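PGRP-Hd - Peptidoglycan recognition protein homologue (Alvinella pompejana, PDB 3EP1) is a peptidoglycan recognition protein homologue of a heat-loving worm, and probably binds bacterial cell-wall peptidoglycan in innate immunity. Local coordinates at residues F82-W96 with S125-G139. Numbering follows the deposited sequence.
Sequences FLIDQDGVIYEGRGW and SQALQDALSKLIICG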
loop_
_atom_site.group_PDB
_atom_site.type_symbol
_atom_site.label_atom_id
_atom_site.label_comp_id
_atom_site.label_asym_id
_atom_site.label_seq_id
_atom_site.Cartn_x
_atom_site.Cartn_y
_atom_site.Cartn_z
ATOM N N PHE A 82 5.773 10.234 7.905
ATOM C CA PHE A 82 4.450 9.766 8.299
ATOM C C PHE A 82 4.330 9.744 9.817
ATOM O O PHE A 82 5.330 9.708 10.527
ATOM C CB PHE A 82 4.189 8.341 7.799
ATOM C CG PHE A 82 4.145 8.209 6.306
ATOM C CD1 PHE A 82 5.271 7.807 5.598
ATOM C CD2 PHE A 82 2.978 8.500 5.606
ATOM C CE1 PHE A 82 5.237 7.698 4.218
ATOM C CE2 PHE A 82 2.933 8.395 4.229
ATOM C CZ PHE A 82 4.068 7.993 3.531
ATOM N N LEU A 83 3.095 9.749 10.308
ATOM C CA LEU A 83 2.830 9.696 11.738
ATOM C C LEU A 83 1.630 8.773 11.932
ATOM O O LEU A 83 0.737 8.733 11.095
ATOM C CB LEU A 83 2.531 11.091 12.297
ATOM C CG LEU A 83 3.563 12.202 12.087
ATOM C CD1 LEU A 83 3.356 12.839 10.722
ATOM C CD2 LEU A 83 3.415 13.257 13.174
ATOM N N ILE A 84 1.608 8.046 13.043
ATOM C CA ILE A 84 0.541 7.089 13.323
ATOM C C ILE A 84 0.006 7.256 14.748
ATOM O O ILE A 84 0.791 7.325 15.690
ATOM C CB ILE A 84 1.088 5.641 13.152
ATOM C CG1 ILE A 84 1.789 5.514 11.792
ATOM C CG2 ILE A 84 -0.031 4.625 13.313
ATOM C CD1 ILE A 84 2.431 4.164 11.521
ATOM N N ASP A 85 -1.314 7.337 14.914
ATOM C CA ASP A 85 -1.876 7.478 16.257
ATOM C C ASP A 85 -2.285 6.123 16.830
ATOM O O ASP A 85 -2.241 5.109 16.141
ATOM C CB ASP A 85 -3.065 8.462 16.292
ATOM C CG ASP A 85 -4.268 7.989 15.490
ATOM O OD1 ASP A 85 -4.412 6.769 15.257
ATOM O OD2 ASP A 85 -5.089 8.853 15.114
ATOM N N GLN A 86 -2.698 6.119 18.091
ATOM C CA GLN A 86 -3.059 4.882 18.784
ATOM C C GLN A 86 -4.294 4.135 18.289
ATOM O O GLN A 86 -4.537 2.985 18.683
ATOM C CB GLN A 86 -3.136 5.171 20.285
ATOM C CG GLN A 86 -1.800 5.726 20.798
ATOM C CD GLN A 86 -1.804 6.080 22.268
ATOM O OE1 GLN A 86 -2.681 6.805 22.736
ATOM N NE2 GLN A 86 -0.814 5.581 23.009
ATOM N N ASP A 87 -5.058 4.769 17.403
ATOM C CA ASP A 87 -6.234 4.132 16.836
ATOM C C ASP A 87 -5.946 3.621 15.434
ATOM O O ASP A 87 -6.857 3.250 14.711
ATOM C CB ASP A 87 -7.418 5.102 16.805
ATOM C CG ASP A 87 -7.986 5.364 18.185
ATOM O OD1 ASP A 87 -8.321 4.387 18.888
ATOM O OD2 ASP A 87 -8.108 6.544 18.575
ATOM N N GLY A 88 -4.671 3.607 15.051
ATOM C CA GLY A 88 -4.301 3.115 13.735
ATOM C C GLY A 88 -4.431 4.079 12.569
ATOM O O GLY A 88 -4.288 3.678 11.415
ATOM N N VAL A 89 -4.701 5.346 12.853
ATOM C CA VAL A 89 -4.830 6.341 11.799
ATOM C C VAL A 89 -3.440 6.781 11.330
ATOM O O VAL A 89 -2.594 7.144 12.138
ATOM C CB VAL A 89 -5.615 7.577 12.307
ATOM C CG1 VAL A 89 -5.788 8.588 11.184
ATOM C CG2 VAL A 89 -6.975 7.137 12.862
ATOM N N ILE A 90 -3.205 6.742 10.025
ATOM C CA ILE A 90 -1.916 7.146 9.469
ATOM C C ILE A 90 -2.005 8.537 8.846
ATOM O O ILE A 90 -2.892 8.794 8.037
ATOM C CB ILE A 90 -1.442 6.170 8.369
ATOM C CG1 ILE A 90 -1.346 4.748 8.919
ATOM C CG2 ILE A 90 -0.089 6.599 7.850
ATOM C CD1 ILE A 90 -0.896 3.714 7.879
ATOM N N TYR A 91 -1.082 9.427 9.206
ATOM C CA TYR A 91 -1.091 10.780 8.657
ATOM C C TYR A 91 0.107 11.043 7.774
ATOM O O TYR A 91 1.231 10.655 8.091
ATOM C CB TYR A 91 -1.100 11.848 9.761
ATOM C CG TYR A 91 -2.258 11.761 10.718
ATOM C CD1 TYR A 91 -2.183 10.960 11.852
ATOM C CD2 TYR A 91 -3.438 12.467 10.483
ATOM C CE1 TYR A 91 -3.247 10.861 12.731
ATOM C CE2 TYR A 91 -4.516 12.373 11.360
ATOM C CZ TYR A 91 -4.413 11.570 12.480
ATOM O OH TYR A 91 -5.468 11.468 13.367
ATOM N N GLU A 92 -0.130 11.730 6.669
ATOM C CA GLU A 92 0.953 12.038 5.767
ATOM C C GLU A 92 1.738 13.237 6.287
ATOM O O GLU A 92 1.168 14.283 6.572
ATOM C CB GLU A 92 0.426 12.337 4.358
ATOM C CG GLU A 92 1.525 12.851 3.436
ATOM C CD GLU A 92 1.026 13.315 2.093
ATOM O OE1 GLU A 92 -0.156 13.709 1.984
ATOM O OE2 GLU A 92 1.839 13.307 1.146
ATOM N N GLY A 93 3.044 13.064 6.433
ATOM C CA GLY A 93 3.891 14.153 6.867
ATOM C C GLY A 93 4.510 14.640 5.576
ATOM O O GLY A 93 3.815 15.166 4.712
ATOM N N ARG A 94 5.812 14.444 5.422
ATOM C CA ARG A 94 6.470 14.848 4.191
ATOM C C ARG A 94 6.074 13.866 3.095
ATOM O O ARG A 94 6.168 14.185 1.918
ATOM C CB ARG A 94 7.994 14.865 4.358
ATOM C CG ARG A 94 8.460 15.776 5.458
ATOM C CD ARG A 94 9.948 16.063 5.402
ATOM N NE ARG A 94 10.313 16.962 6.486
ATOM C CZ ARG A 94 11.470 17.598 6.598
ATOM N NH1 ARG A 94 12.410 17.437 5.685
ATOM N NH2 ARG A 94 11.672 18.416 7.619
ATOM N N GLY A 95 5.634 12.671 3.491
ATOM C CA GLY A 95 5.221 11.666 2.523
ATOM C C GLY A 95 6.330 10.826 1.919
ATOM O O GLY A 95 7.489 10.922 2.323
ATOM N N TRP A 96 5.977 9.987 0.951
ATOM C CA TRP A 96 6.959 9.126 0.294
ATOM C C TRP A 96 7.839 9.960 -0.633
ATOM O O TRP A 96 7.431 11.025 -1.098
ATOM C CB TRP A 96 6.276 8.041 -0.556
ATOM C CG TRP A 96 5.445 7.028 0.181
ATOM C CD1 TRP A 96 4.112 6.797 0.020
ATOM C CD2 TRP A 96 5.901 6.074 1.149
ATOM N NE1 TRP A 96 3.707 5.758 0.822
ATOM C CE2 TRP A 96 4.786 5.296 1.527
ATOM C CE3 TRP A 96 7.143 5.799 1.732
ATOM C CZ2 TRP A 96 4.874 4.267 2.458
ATOM C CZ3 TRP A 96 7.232 4.774 2.662
ATOM C CH2 TRP A 96 6.105 4.020 3.015
ATOM N N SER A 125 -0.864 0.286 21.172
ATOM C CA SER A 125 -2.093 -0.457 20.898
ATOM C C SER A 125 -1.887 -1.362 19.699
ATOM O O SER A 125 -0.994 -1.135 18.882
ATOM C CB SER A 125 -3.252 0.503 20.614
ATOM O OG SER A 125 -3.039 1.250 19.428
ATOM N N GLN A 126 -2.720 -2.387 19.589
ATOM C CA GLN A 126 -2.616 -3.312 18.478
ATOM C C GLN A 126 -2.978 -2.585 17.198
ATOM O O GLN A 126 -2.453 -2.891 16.128
ATOM C CB GLN A 126 -3.560 -4.496 18.677
ATOM C CG GLN A 126 -3.456 -5.545 17.593
ATOM C CD GLN A 126 -2.108 -6.244 17.585
ATOM O OE1 GLN A 126 -1.704 -6.849 18.584
ATOM N NE2 GLN A 126 -1.406 -6.168 16.457
ATOM N N ALA A 127 -3.884 -1.617 17.319
ATOM C CA ALA A 127 -4.336 -0.842 16.172
ATOM C C ALA A 127 -3.189 -0.068 15.544
ATOM O O ALA A 127 -3.112 0.050 14.327
ATOM C CB ALA A 127 -5.439 0.113 16.595
ATOM N N LEU A 128 -2.308 0.459 16.390
ATOM C CA LEU A 128 -1.157 1.231 15.939
ATOM C C LEU A 128 -0.151 0.317 15.240
ATOM O O LEU A 128 0.401 0.670 14.200
ATOM C CB LEU A 128 -0.509 1.944 17.134
ATOM C CG LEU A 128 0.577 2.987 16.850
ATOM C CD1 LEU A 128 0.722 3.900 18.057
ATOM C CD2 LEU A 128 1.894 2.308 16.524
ATOM N N GLN A 129 0.082 -0.858 15.812
ATOM C CA GLN A 129 1.007 -1.821 15.220
ATOM C C GLN A 129 0.585 -2.253 13.824
ATOM O O GLN A 129 1.411 -2.310 12.918
ATOM C CB GLN A 129 1.122 -3.061 16.094
ATOM C CG GLN A 129 1.980 -2.874 17.319
ATOM C CD GLN A 129 2.012 -4.117 18.176
ATOM O OE1 GLN A 129 2.276 -5.215 17.687
ATOM N NE2 GLN A 129 1.745 -3.952 19.463
ATOM N N ASP A 130 -0.698 -2.566 13.654
ATOM C CA ASP A 130 -1.204 -3.000 12.355
ATOM C C ASP A 130 -1.058 -1.906 11.307
ATOM O O ASP A 130 -0.740 -2.196 10.158
ATOM C CB ASP A 130 -2.671 -3.424 12.461
ATOM C CG ASP A 130 -2.865 -4.613 13.387
ATOM O OD1 ASP A 130 -3.828 -4.601 14.177
ATOM O OD2 ASP A 130 -2.054 -5.563 13.329
ATOM N N ALA A 131 -1.296 -0.657 11.703
ATOM C CA ALA A 131 -1.166 0.467 10.777
ATOM C C ALA A 131 0.301 0.563 10.389
ATOM O O ALA A 131 0.638 0.755 9.222
ATOM C CB ALA A 131 -1.625 1.767 11.438
ATOM N N LEU A 132 1.167 0.422 11.385
ATOM C CA LEU A 132 2.598 0.464 11.156
ATOM C C LEU A 132 2.940 -0.623 10.156
ATOM O O LEU A 132 3.625 -0.380 9.172
ATOM C CB LEU A 132 3.355 0.227 12.461
ATOM C CG LEU A 132 4.876 0.076 12.361
ATOM C CD1 LEU A 132 5.452 1.119 11.420
ATOM C CD2 LEU A 132 5.486 0.207 13.747
ATOM N N SER A 133 2.435 -1.821 10.416
ATOM C CA SER A 133 2.675 -2.962 9.544
ATOM C C SER A 133 2.171 -2.691 8.131
ATOM O O SER A 133 2.869 -2.966 7.154
ATOM C CB SER A 133 1.985 -4.202 10.102
ATOM O OG SER A 133 2.306 -5.335 9.318
ATOM N N LYS A 134 0.962 -2.142 8.026
ATOM C CA LYS A 134 0.375 -1.839 6.723
ATOM C C LYS A 134 1.198 -0.818 5.940
ATOM O O LYS A 134 1.453 -1.003 4.755
ATOM C CB LYS A 134 -1.057 -1.318 6.892
ATOM C CG LYS A 134 -1.771 -0.978 5.577
ATOM C CD LYS A 134 -3.223 -0.533 5.819
ATOM C CE LYS A 134 -3.265 0.720 6.684
ATOM N NZ LYS A 134 -4.602 0.979 7.272
ATOM N N LEU A 135 1.605 0.261 6.605
ATOM C CA LEU A 135 2.387 1.303 5.950
ATOM C C LEU A 135 3.636 0.737 5.265
ATOM O O LEU A 135 3.942 1.052 4.121
ATOM C CB LEU A 135 2.791 2.365 6.976
ATOM C CG LEU A 135 3.728 3.474 6.490
ATOM C CD1 LEU A 135 3.044 4.284 5.411
ATOM C CD2 LEU A 135 4.121 4.369 7.644
ATOM N N ILE A 136 4.357 -0.106 5.980
ATOM C CA ILE A 136 5.572 -0.697 5.450
ATOM C C ILE A 136 5.285 -1.628 4.272
ATOM O O ILE A 136 5.880 -1.513 3.201
ATOM C CB ILE A 136 6.291 -1.476 6.554
ATOM C CG1 ILE A 136 6.611 -0.522 7.718
ATOM C CG2 ILE A 136 7.536 -2.162 5.976
ATOM C CD1 ILE A 136 7.094 -1.199 8.992
ATOM N N ILE A 137 4.355 -2.548 4.475
ATOM C CA ILE A 137 4.013 -3.488 3.432
ATOM C C ILE A 137 3.530 -2.753 2.179
ATOM O O ILE A 137 3.900 -3.113 1.056
ATOM C CB ILE A 137 2.980 -4.506 3.961
ATOM C CG1 ILE A 137 3.622 -5.308 5.100
ATOM C CG2 ILE A 137 2.535 -5.455 2.849
ATOM C CD1 ILE A 137 2.744 -6.391 5.692
ATOM N N CYS A 138 2.738 -1.700 2.355
ATOM C CA CYS A 138 2.269 -0.958 1.195
ATOM C C CYS A 138 3.391 -0.091 0.618
ATOM O O CYS A 138 3.389 0.238 -0.568
ATOM C CB CYS A 138 1.045 -0.118 1.556
ATOM S SG CYS A 138 -0.433 -1.139 1.906
ATOM N N GLY A 139 4.354 0.273 1.456
ATOM C CA GLY A 139 5.462 1.073 0.970
ATOM C C GLY A 139 6.294 0.188 0.060
ATOM O O GLY A 139 6.730 0.598 -1.019
#
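L135 of helix 126-141 packs between F82, I90 and W96. Its CD1 sits over the centre of the F82 ring, 4.0 Å from the centroid and 3° off the normal, a CH-pi contact. The same methyl lies 3.5 Å from W96 CZ2. CG of L135 stands anti to the backbone N (chi1 175°), which carries its two methyls toward F82. The W96 indole also touches G139, with CZ2 3.6 Å from G139 CA; a side chain on G139 would collide with the ring.

I84 is the next centre. Its CG2 meets A131 CB at 3.8 Å and also touches L128 CG. Its CD1 reaches the helix backbone at L132 CA. From strand 90-92, I90 CG1 packs on A131 CB and its CD1 on L135 CB.

The D85-G88 type I turn of this beta hairpin meets the start of the helix. G88 CA comes within 3.3 Å of A127 O, and a CB on G88 would clash there. S125 is the N-cap, and its OG accepts from L128 N at 3.2 Å. S125 OG also points to Q86 O, but the modelled distance of 2.4 Å is too short for an ordinary hydrogen bond, so its detail is doubtful. Without the hydroxyl, as with an alanine here, L128 N is likely to lose its side-chain cap, and Q86 O whatever this serine gives it.

The helix thus covers one face of the mixed sheet of the amidase-like PGRP fold, while helix 59-72 packs against L83 and Y91. Cohesion across the contact is mainly apolar, with one polar link, of doubtful length, from the hairpin turn to the N-cap serine.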